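Local coordinates for acyl carrier protein (Thermotoga maritima MSB8, PDB 6LVU), which probably carries the growing acyl chain, through a phosphopantetheine arm, during fatty acid biosynthesis, at residues 43-46 with 47-51; 29-32 with 33-37. All blocks are in the same frame, centred on the assembly; numbering follows the deposited sequence.

Contact 1: residues 43-46 with 47-51. With ZN (zinc ion), chain E.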
loop_
_atom_site.group_PDB
_atom_site.type_symbol
_atom_site.label_atom_id
_atom_site.label_comp_id
_atom_site.label_asym_id
_atom_site.label_seq_id
_atom_site.Cartn_x
_atom_site.Cartn_y
_atom_site.Cartn_z
ATOM N N LEU A 43 1.877 -8.367 2.042
ATOM C CA LEU A 43 1.904 -7.339 1.010
ATOM C C LEU A 43 1.277 -7.829 -0.296
ATOM O O LEU A 43 0.638 -7.044 -1.003
ATOM C CB LEU A 43 3.347 -6.853 0.812
ATOM C CG LEU A 43 3.713 -5.678 -0.114
ATOM C CD1 LEU A 43 3.601 -6.043 -1.555
ATOM C CD2 LEU A 43 2.845 -4.468 0.148
ATOM N N VAL A 44 1.369 -9.128 -0.612
ATOM C CA VAL A 44 0.813 -9.575 -1.891
ATOM C C VAL A 44 -0.721 -9.532 -1.876
ATOM O O VAL A 44 -1.345 -9.194 -2.883
ATOM C CB VAL A 44 1.360 -10.957 -2.296
ATOM C CG1 VAL A 44 0.608 -12.058 -1.640
ATOM C CG2 VAL A 44 1.284 -11.119 -3.814
ATOM N N ASP A 45 -1.342 -9.849 -0.734
ATOM C CA ASP A 45 -2.788 -9.644 -0.632
ATOM C C ASP A 45 -3.144 -8.171 -0.697
ATOM O O ASP A 45 -4.117 -7.803 -1.371
ATOM C CB ASP A 45 -3.349 -10.256 0.649
ATOM C CG ASP A 45 -4.863 -10.414 0.591
ATOM O OD1 ASP A 45 -5.558 -9.787 1.414
ATOM O OD2 ASP A 45 -5.362 -11.156 -0.278
ATOM N N LEU A 46 -2.396 -7.317 0.009
ATOM C CA LEU A 46 -2.646 -5.885 -0.071
ATOM C C LEU A 46 -2.563 -5.407 -1.510
ATOM O O LEU A 46 -3.449 -4.700 -1.998
ATOM C CB LEU A 46 -1.659 -5.122 0.809
ATOM C CG LEU A 46 -1.785 -5.295 2.323
ATOM C CD1 LEU A 46 -0.589 -4.656 3.035
ATOM C CD2 LEU A 46 -3.087 -4.713 2.848
ATOM N N VAL A 47 -1.518 -5.819 -2.221
ATOM C CA VAL A 47 -1.322 -5.381 -3.595
ATOM C C VAL A 47 -2.469 -5.830 -4.488
ATOM O O VAL A 47 -2.944 -5.065 -5.331
ATOM C CB VAL A 47 0.043 -5.865 -4.109
ATOM C CG1 VAL A 47 0.032 -5.954 -5.594
ATOM C CG2 VAL A 47 1.100 -4.878 -3.672
ATOM N N MET A 48 -2.931 -7.073 -4.324
ATOM C CA MET A 48 -4.074 -7.498 -5.123
ATOM C C MET A 48 -5.313 -6.682 -4.790
ATOM O O MET A 48 -6.145 -6.418 -5.667
ATOM C CB MET A 48 -4.352 -8.984 -4.917
ATOM C CG MET A 48 -3.925 -9.838 -6.092
ATOM S SD MET A 48 -4.032 -11.569 -5.642
ATOM C CE MET A 48 -2.793 -11.601 -4.353
ATOM N N ASP A 49 -5.464 -6.284 -3.530
ATOM C CA ASP A 49 -6.591 -5.436 -3.182
ATOM C C ASP A 49 -6.439 -4.052 -3.807
ATOM O O ASP A 49 -7.404 -3.519 -4.368
ATOM C CB ASP A 49 -6.726 -5.399 -1.662
ATOM C CG ASP A 49 -6.962 -6.791 -1.091
ATOM O OD1 ASP A 49 -7.545 -7.630 -1.819
ATOM O OD2 ASP A 49 -6.538 -7.077 0.047
ATOM N N PHE A 50 -5.216 -3.493 -3.792
ATOM C CA PHE A 50 -4.948 -2.249 -4.519
ATOM C C PHE A 50 -5.129 -2.426 -6.021
ATOM O O PHE A 50 -5.632 -1.524 -6.702
ATOM C CB PHE A 50 -3.535 -1.727 -4.210
ATOM C CG PHE A 50 -3.287 -1.470 -2.743
ATOM C CD1 PHE A 50 -4.290 -0.935 -1.937
ATOM C CD2 PHE A 50 -2.079 -1.788 -2.162
ATOM C CE1 PHE A 50 -4.077 -0.727 -0.580
ATOM C CE2 PHE A 50 -1.860 -1.565 -0.807
ATOM C CZ PHE A 50 -2.850 -1.038 -0.019
ATOM N N GLU A 51 -4.724 -3.583 -6.555
ATOM C CA GLU A 51 -4.903 -3.846 -7.982
ATOM C C GLU A 51 -6.372 -3.765 -8.377
ATOM O O GLU A 51 -6.722 -3.133 -9.381
ATOM C CB GLU A 51 -4.335 -5.220 -8.332
ATOM C CG GLU A 51 -2.862 -5.174 -8.697
ATOM C CD GLU A 51 -2.237 -6.536 -8.882
ATOM O OE1 GLU A 51 -1.087 -6.592 -9.370
ATOM O OE2 GLU A 51 -2.885 -7.558 -8.567
HETATM ZN ZN ZN E . -7.098 -9.552 -1.059
HETATM O O HOH W 1 -7.773 -9.070 1.088
#

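Contact 2: residues 29-32 with 33-37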
loop_
_atom_site.group_PDB
_atom_site.type_symbol
_atom_site.label_atom_id
_atom_site.label_comp_id
_atom_site.label_asym_id
_atom_site.label_seq_id
_atom_site.Cartn_x
_atom_site.Cartn_y
_atom_site.Cartn_z
ATOM N N GLU A 29 5.538 7.883 5.001
ATOM C CA GLU A 29 6.863 7.405 5.402
ATOM C C GLU A 29 6.837 6.080 6.145
ATOM O O GLU A 29 7.909 5.552 6.451
ATOM C CB GLU A 29 7.575 8.429 6.301
ATOM C CG GLU A 29 8.087 9.688 5.610
ATOM C CD GLU A 29 6.977 10.576 5.097
ATOM O OE1 GLU A 29 5.983 10.801 5.840
ATOM O OE2 GLU A 29 7.108 11.047 3.944
ATOM N N ALA A 30 5.657 5.566 6.480
ATOM C CA ALA A 30 5.554 4.357 7.291
ATOM C C ALA A 30 6.017 3.139 6.499
ATOM O O ALA A 30 5.575 2.914 5.369
ATOM C CB ALA A 30 4.113 4.162 7.774
ATOM N N LYS A 31 6.905 2.350 7.094
ATOM C CA LYS A 31 7.312 1.084 6.503
ATOM C C LYS A 31 6.266 0.035 6.865
ATOM O O LYS A 31 5.811 -0.026 8.014
ATOM C CB LYS A 31 8.702 0.713 7.028
ATOM C CG LYS A 31 9.725 1.803 6.677
ATOM C CD LYS A 31 11.027 1.723 7.466
ATOM C CE LYS A 31 12.175 1.178 6.658
ATOM N NZ LYS A 31 11.986 -0.244 6.270
ATOM N N LEU A 32 5.830 -0.747 5.870
ATOM C CA LEU A 32 4.775 -1.727 6.128
ATOM C C LEU A 32 5.166 -2.648 7.274
ATOM O O LEU A 32 4.416 -2.804 8.246
ATOM C CB LEU A 32 4.475 -2.557 4.877
ATOM C CG LEU A 32 3.828 -2.031 3.590
ATOM C CD1 LEU A 32 2.755 -0.967 3.851
ATOM C CD2 LEU A 32 4.904 -1.518 2.647
ATOM N N ILE A 33 6.337 -3.263 7.180
ATOM C CA ILE A 33 6.755 -4.228 8.187
ATOM C C ILE A 33 7.166 -3.513 9.468
ATOM O O ILE A 33 6.557 -3.693 10.525
ATOM C CB ILE A 33 7.884 -5.108 7.636
ATOM C CG1 ILE A 33 7.413 -5.761 6.329
ATOM C CG2 ILE A 33 8.314 -6.156 8.686
ATOM C CD1 ILE A 33 8.220 -6.973 5.894
ATOM N N ASP A 34 8.177 -2.646 9.379
ATOM C CA ASP A 34 8.824 -2.147 10.586
ATOM C C ASP A 34 7.883 -1.297 11.429
ATOM O O ASP A 34 7.908 -1.380 12.662
ATOM C CB ASP A 34 10.065 -1.350 10.206
ATOM C CG ASP A 34 11.341 -2.156 10.353
ATOM O OD1 ASP A 34 12.414 -1.543 10.577
ATOM O OD2 ASP A 34 11.268 -3.403 10.244
ATOM N N ASP A 35 7.056 -0.466 10.795
ATOM C CA ASP A 35 6.219 0.477 11.521
ATOM C C ASP A 35 4.808 -0.043 11.738
ATOM O O ASP A 35 4.292 0.028 12.852
ATOM C CB ASP A 35 6.176 1.828 10.789
ATOM C CG ASP A 35 7.544 2.499 10.735
ATOM O OD1 ASP A 35 8.287 2.405 11.738
ATOM O OD2 ASP A 35 7.873 3.144 9.707
ATOM N N LEU A 36 4.182 -0.590 10.701
ATOM C CA LEU A 36 2.778 -0.970 10.745
ATOM C C LEU A 36 2.561 -2.440 11.098
ATOM O O LEU A 36 1.417 -2.897 11.093
ATOM C CB LEU A 36 2.105 -0.643 9.406
ATOM C CG LEU A 36 2.067 0.818 8.979
ATOM C CD1 LEU A 36 1.378 0.930 7.628
ATOM C CD2 LEU A 36 1.332 1.650 10.014
ATOM N N GLY A 37 3.616 -3.195 11.373
ATOM C CA GLY A 37 3.428 -4.534 11.905
ATOM C C GLY A 37 3.035 -5.597 10.906
ATOM O O GLY A 37 2.627 -6.691 11.318
#

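Contact 1: residues 43-46 with 47-51
Val47 stacks one turn after Leu43 on helix 42-54, the helix that follows the predicted phosphopantetheine serine, Ser40, in this helical acyl carrier fold. Its N donates to Leu43 O at 2.8 Å, and its CG2 presses on Leu43 CD1 at 3.5 Å, tighter than usual carbon packing. Leu43 CG lies anti to the backbone N (chi1 -174°), which carries the leucine branch along the helix toward the valine. Met48 N donates to Val44 O, and the Met48 side chain bends about its CG-SD bond, bringing CE to within 4.1 Å of Val44 CG2, the two side chains lying alongside each other. Asp49, one turn after Asp45, completes a carboxylate pair that clamps a zinc ion, its OD1 2.1 Å from the metal and Asp45 OD2 at 2.5 Å. A water is a further ligand. The carboxylate planes stand 88° apart, and the shared cation probably offsets the closeness of Asp45 OD1 to Asp49 OD2. Phe50 points into the core instead, where it meets Ile14 and Ile15 of helix 4-19 and Ile72 and Ile76 of helix 69-79. Its CE2 reaches Leu46 CB at 3.9 Å. Replacing the ring by an alanine would probably open a gap between helices 4-19 and 69-79 and leave Leu46 CB without its aromatic neighbour. Phe50 N donates to Leu46 O at 2.8 Å, and the same carbonyl oxygen lies over one face of the Phe50 ring, 3.2 Å from CD2, nearer the edge than the centre.

Contact 2: residues 29-32 with 33-37
A turn in the long loop between helix 4-19 and helix 42-54 is closed by Lys31 and Asp35, which grip each other at both ends of the lysine's peptide backbone. Asp35 OD2 accepts a hydrogen bond from Lys31 N at 2.9 Å, almost straight (174° at the hydrogen). The donor arrives on the anti side of the carboxylate, 26° out of its plane. With CG beside its own backbone N and anti to the carbonyl carbon (chi1 -64°), the aspartate folds back over the start of the turn, and the same oxygen lies 3.6 Å from Ala30 CA. In return Lys31 O accepts from two successive amides: Asp35 N comes from above the carbonyl plane at 3.1 Å, and Leu36 N lies nearly in line with the C=O bond at 3.2 Å. Residues 33-35 have helical backbone angles, yet lack the regular bonding of a helix. Within the carrier fold this turn precedes the predicted attachment serine, Ser40, whose side chain is about 4 Å from that of Ile33 at nearest atoms. Leu36 N also makes a weak bond to Leu32 O. The buried apolar side faces the protein interior: Leu36 CG rests 4.1 Å from Ala30 CB, while Leu32 and Leu36 both pack on Ile15 of helix 4-19 and Val69 of helix 69-79. Lys31 CB and Asp34 CB approach to 4.0 Å on the exposed side, and Lys31 NZ stands 4.5 Å from Asp34 OD1, too far for a salt bridge.

Overall arrangement
From the N terminus the chain runs through helix 4-19 into the long loop, where contact 2 closes a tight turn at 29-37. It then passes Ser40 and enters helix 42-54, whose successive turns form contact 1. The two contacts follow in series, neither nesting nor crossing, with centres about 16 Å apart and nearest atoms about 4 Å apart without touching. Both lean on the same framework: Ile15 of helix 4-19 meets Leu32 and Leu36 from the loop and Phe50 from the later helix, and Ile72 of helix 69-79 meets Leu32 and Phe50. Loop and helix on either side of Ser40 are thereby tied to one core.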